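Local coordinates for phosphatase (Thermotoga maritima, PDB 1NF2), which probably works as a magnesium-dependent phosphatase of the haloacid dehalogenase superfamily, with a separate substrate-binding domain joined to its catalytic core, at residues I92-P97 against E166-V171; L98-Q103 against P154-E159; K120-H125 against P179-I184. All blocks are in the same frame, centred on the assembly; numbering follows the deposited sequence.

Interaction 1: residues I92-P97 against E166-V171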
loop_
_atom_site.group_PDB
_atom_site.type_symbol
_atom_site.label_atom_id
_atom_site.label_comp_id
_atom_site.label_asym_id
_atom_site.label_seq_id
_atom_site.Cartn_x
_atom_site.Cartn_y
_atom_site.Cartn_z
ATOM N N ILE A 92 4.344 20.846 -9.042
ATOM C CA ILE A 92 3.323 21.081 -10.062
ATOM C C ILE A 92 3.680 22.249 -10.980
ATOM O O ILE A 92 3.527 22.152 -12.200
ATOM C CB ILE A 92 1.925 21.335 -9.420
ATOM C CG1 ILE A 92 1.181 20.007 -9.247
ATOM C CG2 ILE A 92 1.090 22.258 -10.296
ATOM C CD1 ILE A 92 1.893 19.003 -8.385
ATOM N N GLU A 93 4.149 23.352 -10.403
ATOM C CA GLU A 93 4.527 24.510 -11.207
ATOM C C GLU A 93 5.733 24.178 -12.086
ATOM O O GLU A 93 5.894 24.728 -13.172
ATOM C CB GLU A 93 4.824 25.709 -10.305
ATOM C CG GLU A 93 3.560 26.316 -9.711
ATOM C CD GLU A 93 3.829 27.502 -8.802
ATOM O OE1 GLU A 93 2.845 28.114 -8.329
ATOM O OE2 GLU A 93 5.017 27.819 -8.557
ATOM N N TYR A 94 6.558 23.250 -11.624
ATOM C CA TYR A 94 7.735 22.830 -12.370
ATOM C C TYR A 94 7.342 21.891 -13.517
ATOM O O TYR A 94 7.854 21.989 -14.636
ATOM C CB TYR A 94 8.685 22.092 -11.429
ATOM C CG TYR A 94 10.025 21.722 -12.028
ATOM C CD1 TYR A 94 11.136 22.553 -11.867
ATOM C CD2 TYR A 94 10.193 20.524 -12.716
ATOM C CE1 TYR A 94 12.388 22.191 -12.372
ATOM C CE2 TYR A 94 11.433 20.155 -13.225
ATOM C CZ TYR A 94 12.527 20.991 -13.049
ATOM O OH TYR A 94 13.751 20.618 -13.548
ATOM N N ILE A 95 6.410 20.991 -13.222
ATOM C CA ILE A 95 5.965 19.984 -14.170
ATOM C C ILE A 95 4.989 20.422 -15.266
ATOM O O ILE A 95 4.990 19.855 -16.360
ATOM C CB ILE A 95 5.349 18.807 -13.397
ATOM C CG1 ILE A 95 5.444 17.531 -14.217
ATOM C CG2 ILE A 95 3.894 19.097 -13.071
ATOM C CD1 ILE A 95 4.856 16.342 -13.505
ATOM N N LYS A 96 4.159 21.424 -14.992
ATOM C CA LYS A 96 3.185 21.865 -15.984
ATOM C C LYS A 96 3.769 22.399 -17.296
ATOM O O LYS A 96 3.313 22.023 -18.375
ATOM C CB LYS A 96 2.223 22.889 -15.363
ATOM C CG LYS A 96 1.259 22.257 -14.351
ATOM C CD LYS A 96 0.405 23.290 -13.613
ATOM C CE LYS A 96 -0.650 23.922 -14.514
ATOM N NZ LYS A 96 -1.663 22.930 -14.987
ATOM N N PRO A 97 4.786 23.275 -17.228
ATOM C CA PRO A 97 5.349 23.789 -18.481
ATOM C C PRO A 97 5.883 22.662 -19.365
ATOM O O PRO A 97 6.051 22.831 -20.572
ATOM C CB PRO A 97 6.460 24.723 -18.004
ATOM C CG PRO A 97 5.944 25.212 -16.684
ATOM C CD PRO A 97 5.401 23.941 -16.067
ATOM N N GLU A 166 16.514 14.387 -9.868
ATOM C CA GLU A 166 17.630 15.310 -9.653
ATOM C C GLU A 166 17.162 16.581 -8.958
ATOM O O GLU A 166 17.829 17.099 -8.068
ATOM C CB GLU A 166 18.258 15.701 -10.991
ATOM C CG GLU A 166 19.005 14.591 -11.689
ATOM C CD GLU A 166 20.290 14.228 -10.981
ATOM O OE1 GLU A 166 20.226 13.727 -9.840
ATOM O OE2 GLU A 166 21.369 14.450 -11.567
ATOM N N ARG A 167 16.001 17.070 -9.377
ATOM C CA ARG A 167 15.441 18.300 -8.838
ATOM C C ARG A 167 14.730 18.184 -7.491
ATOM O O ARG A 167 14.797 19.105 -6.677
ATOM C CB ARG A 167 14.478 18.906 -9.862
ATOM C CG ARG A 167 13.787 20.181 -9.406
ATOM C CD ARG A 167 14.768 21.341 -9.213
ATOM N NE ARG A 167 14.057 22.552 -8.813
ATOM C CZ ARG A 167 13.482 22.725 -7.625
ATOM N NH1 ARG A 167 13.545 21.766 -6.705
ATOM N NH2 ARG A 167 12.805 23.842 -7.370
ATOM N N PHE A 168 14.057 17.064 -7.247
ATOM C CA PHE A 168 13.315 16.912 -6.000
ATOM C C PHE A 168 13.689 15.746 -5.087
ATOM O O PHE A 168 13.047 15.528 -4.063
ATOM C CB PHE A 168 11.830 16.851 -6.321
ATOM C CG PHE A 168 11.312 18.089 -6.986
ATOM C CD1 PHE A 168 11.271 19.294 -6.297
ATOM C CD2 PHE A 168 10.830 18.046 -8.290
ATOM C CE1 PHE A 168 10.746 20.442 -6.900
ATOM C CE2 PHE A 168 10.306 19.186 -8.896
ATOM C CZ PHE A 168 10.262 20.384 -8.198
ATOM N N LYS A 169 14.735 15.015 -5.448
ATOM C CA LYS A 169 15.207 13.877 -4.663
ATOM C C LYS A 169 15.302 14.192 -3.166
ATOM O O LYS A 169 15.065 13.324 -2.324
ATOM C CB LYS A 169 16.585 13.456 -5.183
ATOM C CG LYS A 169 17.143 12.169 -4.608
ATOM C CD LYS A 169 18.540 11.899 -5.165
ATOM C CE LYS A 169 18.535 11.863 -6.690
ATOM N NZ LYS A 169 19.900 11.693 -7.261
ATOM N N ASP A 170 15.643 15.441 -2.851
ATOM C CA ASP A 170 15.814 15.907 -1.471
ATOM C C ASP A 170 14.573 16.022 -0.588
ATOM O O ASP A 170 14.663 15.894 0.630
ATOM C CB ASP A 170 16.511 17.272 -1.467
ATOM C CG ASP A 170 17.981 17.182 -1.810
ATOM O OD1 ASP A 170 18.640 18.243 -1.869
ATOM O OD2 ASP A 170 18.481 16.055 -2.017
ATOM N N VAL A 171 13.419 16.274 -1.185
ATOM C CA VAL A 171 12.215 16.446 -0.392
ATOM C C VAL A 171 11.069 15.521 -0.767
ATOM O O VAL A 171 9.966 15.639 -0.223
ATOM C CB VAL A 171 11.719 17.893 -0.500
ATOM C CG1 VAL A 171 12.783 18.839 0.040
ATOM C CG2 VAL A 171 11.416 18.227 -1.954
#
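Tyr-94 reaches from its helix across to Arg-167 and Phe-168, and its ring is met on one face by both of them. Its CB starts the contact, lying at the edge of the Phe-168 ring with CZ of Phe-168 4.0 Å away. One bond further out, CG of Tyr-94 is 4.0 Å from Phe-168 CE2, and CD2 of Tyr-94 rests against that same CE2. The result is a T-shaped pair: the edge of Phe-168 points at the face of Tyr-94, centroids of the two rings 5.4 Å apart and planes at 78°. Beyond that the partner changes. CE1 of Tyr-94 meets Arg-167 CG at 3.8 Å, and CZ touches the same methylene. This is a CH-pi contact, Arg-167 CG standing 25° off the ring normal. At the tip, OH of Tyr-94 passes Arg-167 CB at 4.1 Å, a van der Waals approach. Arg-167 has CG anti to its backbone N (chi1 178°), which also lays CG over the centre of the Phe-168 ring, the methylene thus wedged against two aromatics; the bend at chi2 then sets the course of CD and the guanidinium. With an alanine in place of Tyr-94, the edge of Phe-168 and the Arg-167 methylenes would probably face a gap, leaving the arginine chain freer to turn. Tyr-94 also touches Ile-163 and Leu-164, and Phe-168 touches Ile-91, extending the seam between helices 85-95 and 154-168; beneath the first helix, Ile-92 and Ile-95 pack on Leu-148 and Leu-150 of strand 147-151.

Interaction 2: residues L98-Q103 against P154-E159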
loop_
_atom_site.group_PDB
_atom_site.type_symbol
_atom_site.label_atom_id
_atom_site.label_comp_id
_atom_site.label_asym_id
_atom_site.label_seq_id
_atom_site.Cartn_x
_atom_site.Cartn_y
_atom_site.Cartn_z
ATOM N N LEU A 98 6.144 21.512 -18.753
ATOM C CA LEU A 98 6.664 20.347 -19.465
ATOM C C LEU A 98 5.585 19.545 -20.193
ATOM O O LEU A 98 5.868 18.496 -20.773
ATOM C CB LEU A 98 7.406 19.438 -18.479
ATOM C CG LEU A 98 8.922 19.603 -18.343
ATOM C CD1 LEU A 98 9.308 21.063 -18.481
ATOM C CD2 LEU A 98 9.379 19.031 -17.016
ATOM N N ASN A 99 4.353 20.045 -20.166
ATOM C CA ASN A 99 3.227 19.370 -20.808
ATOM C C ASN A 99 3.270 17.852 -20.674
ATOM O O ASN A 99 3.718 17.146 -21.582
ATOM C CB ASN A 99 3.137 19.749 -22.287
ATOM C CG ASN A 99 2.129 20.850 -22.538
ATOM O OD1 ASN A 99 2.341 22.003 -22.160
ATOM N ND2 ASN A 99 1.011 20.494 -23.166
ATOM N N VAL A 100 2.795 17.365 -19.530
ATOM C CA VAL A 100 2.755 15.939 -19.237
ATOM C C VAL A 100 1.358 15.555 -18.769
ATOM O O VAL A 100 0.491 16.411 -18.596
ATOM C CB VAL A 100 3.749 15.575 -18.124
ATOM C CG1 VAL A 100 5.164 15.912 -18.556
ATOM C CG2 VAL A 100 3.390 16.327 -16.853
ATOM N N HIS A 101 1.141 14.260 -18.573
ATOM C CA HIS A 101 -0.147 13.770 -18.102
ATOM C C HIS A 101 0.016 13.324 -16.652
ATOM O O HIS A 101 0.577 12.267 -16.362
ATOM C CB HIS A 101 -0.632 12.619 -18.985
ATOM C CG HIS A 101 -1.025 13.051 -20.364
ATOM N ND1 HIS A 101 -2.029 13.969 -20.598
ATOM C CD2 HIS A 101 -0.537 12.711 -21.581
ATOM C CE1 HIS A 101 -2.141 14.175 -21.897
ATOM N NE2 HIS A 101 -1.248 13.424 -22.517
ATOM N N TRP A 102 -0.466 14.158 -15.742
ATOM C CA TRP A 102 -0.353 13.862 -14.329
ATOM C C TRP A 102 -1.702 13.779 -13.642
ATOM O O TRP A 102 -2.682 14.386 -14.078
ATOM C CB TRP A 102 0.504 14.920 -13.634
ATOM C CG TRP A 102 -0.058 16.299 -13.733
ATOM C CD1 TRP A 102 -0.061 17.110 -14.832
ATOM C CD2 TRP A 102 -0.701 17.036 -12.688
ATOM N NE1 TRP A 102 -0.660 18.310 -14.534
ATOM C CE2 TRP A 102 -1.062 18.292 -13.226
ATOM C CE3 TRP A 102 -1.004 16.758 -11.348
ATOM C CZ2 TRP A 102 -1.714 19.270 -12.470
ATOM C CZ3 TRP A 102 -1.649 17.728 -10.596
ATOM C CH2 TRP A 102 -1.997 18.973 -11.159
ATOM N N GLN A 103 -1.723 13.017 -12.554
ATOM C CA GLN A 103 -2.911 12.805 -11.745
ATOM C C GLN A 103 -2.502 12.967 -10.285
ATOM O O GLN A 103 -1.320 12.889 -9.955
ATOM C CB GLN A 103 -3.454 11.403 -12.003
ATOM C CG GLN A 103 -2.384 10.325 -11.984
ATOM C CD GLN A 103 -2.921 8.968 -12.395
ATOM O OE1 GLN A 103 -3.475 8.813 -13.484
ATOM N NE2 GLN A 103 -2.757 7.975 -11.525
ATOM N N PRO A 154 7.310 4.671 -21.966
ATOM C CA PRO A 154 8.468 4.295 -21.149
ATOM C C PRO A 154 9.662 5.174 -21.488
ATOM O O PRO A 154 10.545 5.399 -20.662
ATOM C CB PRO A 154 8.690 2.834 -21.524
ATOM C CG PRO A 154 7.299 2.359 -21.818
ATOM C CD PRO A 154 6.752 3.495 -22.653
ATOM N N GLU A 155 9.662 5.675 -22.718
ATOM C CA GLU A 155 10.726 6.533 -23.220
ATOM C C GLU A 155 10.789 7.873 -22.491
ATOM O O GLU A 155 11.713 8.130 -21.715
ATOM C CB GLU A 155 10.520 6.773 -24.717
ATOM C CG GLU A 155 11.547 7.692 -25.355
ATOM C CD GLU A 155 12.961 7.166 -25.221
ATOM O OE1 GLU A 155 13.884 7.807 -25.764
ATOM O OE2 GLU A 155 13.152 6.115 -24.574
ATOM N N ARG A 156 9.797 8.720 -22.747
ATOM C CA ARG A 156 9.733 10.039 -22.141
ATOM C C ARG A 156 9.633 9.981 -20.618
ATOM O O ARG A 156 10.101 10.887 -19.926
ATOM C CB ARG A 156 8.547 10.821 -22.716
ATOM C CG ARG A 156 8.733 12.335 -22.676
ATOM C CD ARG A 156 7.761 13.036 -23.617
ATOM N NE ARG A 156 6.550 13.489 -22.941
ATOM C CZ ARG A 156 6.490 14.561 -22.158
ATOM N NH1 ARG A 156 7.576 15.294 -21.951
ATOM N NH2 ARG A 156 5.345 14.903 -21.585
ATOM N N LEU A 157 9.035 8.912 -20.098
ATOM C CA LEU A 157 8.888 8.765 -18.656
ATOM C C LEU A 157 10.250 8.534 -18.004
ATOM O O LEU A 157 10.489 8.974 -16.880
ATOM C CB LEU A 157 7.945 7.604 -18.325
ATOM C CG LEU A 157 7.223 7.698 -16.978
ATOM C CD1 LEU A 157 6.305 8.917 -16.987
ATOM C CD2 LEU A 157 6.415 6.435 -16.728
ATOM N N ASP A 158 11.141 7.841 -18.709
ATOM C CA ASP A 158 12.482 7.587 -18.186
ATOM C C ASP A 158 13.240 8.907 -18.092
ATOM O O ASP A 158 14.117 9.076 -17.244
ATOM C CB ASP A 158 13.253 6.630 -19.099
ATOM C CG ASP A 158 12.965 5.172 -18.800
ATOM O OD1 ASP A 158 13.519 4.304 -19.507
ATOM O OD2 ASP A 158 12.189 4.892 -17.862
ATOM N N GLU A 159 12.898 9.836 -18.979
ATOM C CA GLU A 159 13.538 11.143 -18.997
ATOM C C GLU A 159 12.941 12.010 -17.893
ATOM O O GLU A 159 13.666 12.668 -17.148
ATOM C CB GLU A 159 13.343 11.805 -20.365
ATOM C CG GLU A 159 13.937 10.998 -21.516
ATOM C CD GLU A 159 13.673 11.612 -22.881
ATOM O OE1 GLU A 159 14.102 11.016 -23.890
ATOM O OE2 GLU A 159 13.038 12.685 -22.951
#
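Arg-156 carries this contact, sending its guanidinium from the first turns of helix 154-168 to the chain of Leu-98, Asn-99 and Val-100. The polar side centres on NH2. It lies 2.8 Å from Asn-99 O, while Leu-98 O is more distant, 3.7 Å from NH2 and near the guanidinium plane. The strongest partner of the group lies just outside: Asp-152 OD2 forms a salt bridge with Arg-156 NE, so the carboxylate probably offsets the charge and helps fix the head's rotation. The backbone N of the same arginine is hydrogen-bonded to Thr-153 OG1, at the start of the helix.

In the fold, this is a sheet strand and the helix following its neighbour. Segment 98-103 runs into strand 102-105, which pairs antiparallel with strand 147-151 through backbone bonds of His-101 with Ile-151 and Gln-103 with Leu-149; strand 147-151 then turns into helix 154-168.

The van der Waals packing belongs to Val-100, a methyl of which lies on the guanidinium. Its CG1, anti to the carbonyl carbon (chi1 -61°), presses on Arg-156 NH2 at 3.2 Å, a tight approach, and reaches CZ of Arg-156 at 4.1 Å. The arginine chain runs extended until it bends at chi3 (95°), turning the guanidinium against the valine obliquely. Purely apolar contacts flank it, Val-100 packing on Leu-160, one helical turn along, and Leu-98 on Ile-163.

Interaction 3: residues K120-H125 against P179-I184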
loop_
_atom_site.group_PDB
_atom_site.type_symbol
_atom_site.label_atom_id
_atom_site.label_comp_id
_atom_site.label_asym_id
_atom_site.label_seq_id
_atom_site.Cartn_x
_atom_site.Cartn_y
_atom_site.Cartn_z
ATOM N N LYS A 120 -7.575 6.503 -18.401
ATOM C CA LYS A 120 -8.557 5.438 -18.560
ATOM C C LYS A 120 -7.929 4.059 -18.351
ATOM O O LYS A 120 -8.428 3.247 -17.567
ATOM C CB LYS A 120 -9.194 5.504 -19.951
ATOM C CG LYS A 120 -9.959 6.791 -20.234
ATOM C CD LYS A 120 -10.559 6.782 -21.637
ATOM C CE LYS A 120 -11.305 8.075 -21.939
ATOM N NZ LYS A 120 -12.457 8.310 -21.016
ATOM N N SER A 121 -6.827 3.810 -19.048
ATOM C CA SER A 121 -6.133 2.532 -18.960
ATOM C C SER A 121 -5.465 2.281 -17.611
ATOM O O SER A 121 -5.307 1.131 -17.204
ATOM C CB SER A 121 -5.085 2.427 -20.068
ATOM O OG SER A 121 -4.315 1.248 -19.917
ATOM N N TYR A 122 -5.058 3.344 -16.919
ATOM C CA TYR A 122 -4.415 3.163 -15.625
ATOM C C TYR A 122 -5.435 2.781 -14.564
ATOM O O TYR A 122 -5.195 1.881 -13.760
ATOM C CB TYR A 122 -3.668 4.432 -15.191
ATOM C CG TYR A 122 -3.246 4.403 -13.731
ATOM C CD1 TYR A 122 -4.118 4.823 -12.722
ATOM C CD2 TYR A 122 -2.008 3.883 -13.355
ATOM C CE1 TYR A 122 -3.772 4.719 -11.373
ATOM C CE2 TYR A 122 -1.651 3.775 -12.011
ATOM C CZ TYR A 122 -2.540 4.193 -11.028
ATOM O OH TYR A 122 -2.202 4.054 -9.701
ATOM N N ALA A 123 -6.570 3.472 -14.559
ATOM C CA ALA A 123 -7.621 3.202 -13.587
ATOM C C ALA A 123 -8.215 1.820 -13.824
ATOM O O ALA A 123 -8.710 1.176 -12.900
ATOM C CB ALA A 123 -8.708 4.260 -13.687
ATOM N N ARG A 124 -8.161 1.382 -15.078
ATOM C CA ARG A 124 -8.681 0.083 -15.480
ATOM C C ARG A 124 -7.784 -1.009 -14.912
ATOM O O ARG A 124 -8.244 -1.889 -14.191
ATOM C CB ARG A 124 -8.698 -0.000 -17.008
ATOM C CG ARG A 124 -9.344 -1.241 -17.596
ATOM C CD ARG A 124 -8.962 -1.339 -19.066
ATOM N NE ARG A 124 -9.145 -0.059 -19.749
ATOM C CZ ARG A 124 -8.460 0.328 -20.822
ATOM N NH1 ARG A 124 -7.534 -0.465 -21.345
ATOM N NH2 ARG A 124 -8.694 1.517 -21.367
ATOM N N HIS A 125 -6.497 -0.930 -15.238
ATOM C CA HIS A 125 -5.524 -1.913 -14.781
ATOM C C HIS A 125 -5.297 -1.913 -13.269
ATOM O O HIS A 125 -5.085 -2.971 -12.680
ATOM C CB HIS A 125 -4.184 -1.735 -15.514
ATOM C CG HIS A 125 -4.241 -2.081 -16.971
ATOM N ND1 HIS A 125 -5.140 -1.505 -17.846
ATOM C CD2 HIS A 125 -3.481 -2.919 -17.716
ATOM C CE1 HIS A 125 -4.928 -1.971 -19.064
ATOM N NE2 HIS A 125 -3.926 -2.830 -19.012
ATOM N N PRO A 179 6.764 0.447 -16.344
ATOM C CA PRO A 179 7.235 1.109 -17.565
ATOM C C PRO A 179 6.536 2.416 -17.934
ATOM O O PRO A 179 7.165 3.337 -18.448
ATOM C CB PRO A 179 7.045 0.033 -18.626
ATOM C CG PRO A 179 7.389 -1.207 -17.872
ATOM C CD PRO A 179 6.657 -1.008 -16.554
ATOM N N THR A 180 5.239 2.502 -17.672
ATOM C CA THR A 180 4.504 3.707 -18.019
ATOM C C THR A 180 3.971 4.503 -16.832
ATOM O O THR A 180 3.188 5.430 -17.017
ATOM C CB THR A 180 3.324 3.376 -18.950
ATOM O OG1 THR A 180 2.486 2.394 -18.328
ATOM C CG2 THR A 180 3.833 2.839 -20.282
ATOM N N TYR A 181 4.390 4.156 -15.618
ATOM C CA TYR A 181 3.922 4.879 -14.432
ATOM C C TYR A 181 5.069 5.408 -13.572
ATOM O O TYR A 181 5.927 4.647 -13.119
ATOM C CB TYR A 181 3.009 3.991 -13.574
ATOM C CG TYR A 181 1.842 3.379 -14.318
ATOM C CD1 TYR A 181 1.151 4.102 -15.291
ATOM C CD2 TYR A 181 1.422 2.076 -14.045
ATOM C CE1 TYR A 181 0.073 3.543 -15.977
ATOM C CE2 TYR A 181 0.339 1.508 -14.723
ATOM C CZ TYR A 181 -0.328 2.249 -15.688
ATOM O OH TYR A 181 -1.400 1.703 -16.354
ATOM N N LEU A 182 5.066 6.720 -13.354
ATOM C CA LEU A 182 6.089 7.389 -12.548
ATOM C C LEU A 182 5.373 7.916 -11.312
ATOM O O LEU A 182 4.369 8.627 -11.426
ATOM C CB LEU A 182 6.684 8.571 -13.321
ATOM C CG LEU A 182 8.150 8.962 -13.106
ATOM C CD1 LEU A 182 8.350 10.375 -13.637
ATOM C CD2 LEU A 182 8.535 8.890 -11.641
ATOM N N GLU A 183 5.885 7.576 -10.136
ATOM C CA GLU A 183 5.254 8.012 -8.896
ATOM C C GLU A 183 6.115 8.942 -8.060
ATOM O O GLU A 183 7.331 8.794 -8.009
ATOM C CB GLU A 183 4.893 6.804 -8.029
ATOM C CG GLU A 183 3.857 5.868 -8.616
ATOM C CD GLU A 183 3.435 4.785 -7.625
ATOM O OE1 GLU A 183 2.922 5.129 -6.536
ATOM O OE2 GLU A 183 3.620 3.591 -7.930
ATOM N N ILE A 184 5.460 9.897 -7.407
ATOM C CA ILE A 184 6.121 10.841 -6.512
ATOM C C ILE A 184 5.383 10.697 -5.190
ATOM O O ILE A 184 4.179 10.956 -5.122
ATOM C CB ILE A 184 5.985 12.309 -6.986
ATOM C CG1 ILE A 184 6.705 12.512 -8.319
ATOM C CG2 ILE A 184 6.598 13.236 -5.956
ATOM C CD1 ILE A 184 5.961 12.003 -9.493
HETATM O O HOH W 1 -2.289 0.441 -18.344
#
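Tyr-122 drives the edge of its ring into the face of Tyr-181, CD2 of Tyr-122 standing over that face and 3.3 Å from CZ of Tyr-181. It is a T-shaped stack, close to perpendicular at 87°, with the ring centroids 4.7 Å apart. The contact belongs to what is probably the substrate-binding (cap) domain, a mixed six-stranded sheet with helices on it: helix 117-125 brings Tyr-122, and strand 181-186 brings Tyr-181. Both tyrosines also pack on strand 147-151, the neighbour of 181-186, Tyr-122 on Leu-149 and Tyr-181 on Ile-151, so the helix is laid on the sheet through aromatic rings. The stack lies some way from the metal site, the side chains of Tyr-122 and the magnesium ligand Asp-10 being about 11 Å apart.

CG of Tyr-122 is anti to its backbone N (chi1 167°), which carries the ring off the helix towards Tyr-181. Its hydroxyl points past the contact to a hydrogen bond with the hydroxyl of Tyr-105, fixing the far end of the ring. The same helix side is met by the tip of Tyr-181, whose OH lies 3.4 Å from Tyr-122 CA. The other face of the Tyr-181 ring has Thr-180 OG1 near its rim.

A polar link runs alongside the stack, from the tip of Tyr-181. A water is hydrogen-bonded to Tyr-181 OH at a short 2.5 Å and to Ser-121 OG at 2.7 Å, bridging strand and helix. Within the helix, His-125 ND1 donates a weak, bent hydrogen bond to Ser-121 O, 2.7 Å away at an N-H...O angle of 120°. The bridging water O lies over the centre of the His-125 ring, 3.4 Å above its plane.

Interaction 1 joins two helices, interaction 2 a strand lead-in to a helix, and interaction 3 a helix to a strand. Each pairs a buried residue (Phe-168, Val-100, Tyr-122) with more open partners: interactions 1 and 2 include exposed Arg-167 and Asn-99, whereas no touching residue of interaction 3 is exposed. Interactions 1 and 2 share helix 154-168, near its end and at its start, and touch where Ile-95 packs on Val-100. Interactions 2 and 3 reach the same sheet and meet where Leu-157 packs against Thr-180 and Tyr-181. Edge-to-face stacks carry interactions 1 and 3, extended by arginine methylenes and a water bridge respectively; in interaction 2 a guanidinium lies against backbone carbonyls and a valine. Interactions 1 and 3 do not touch.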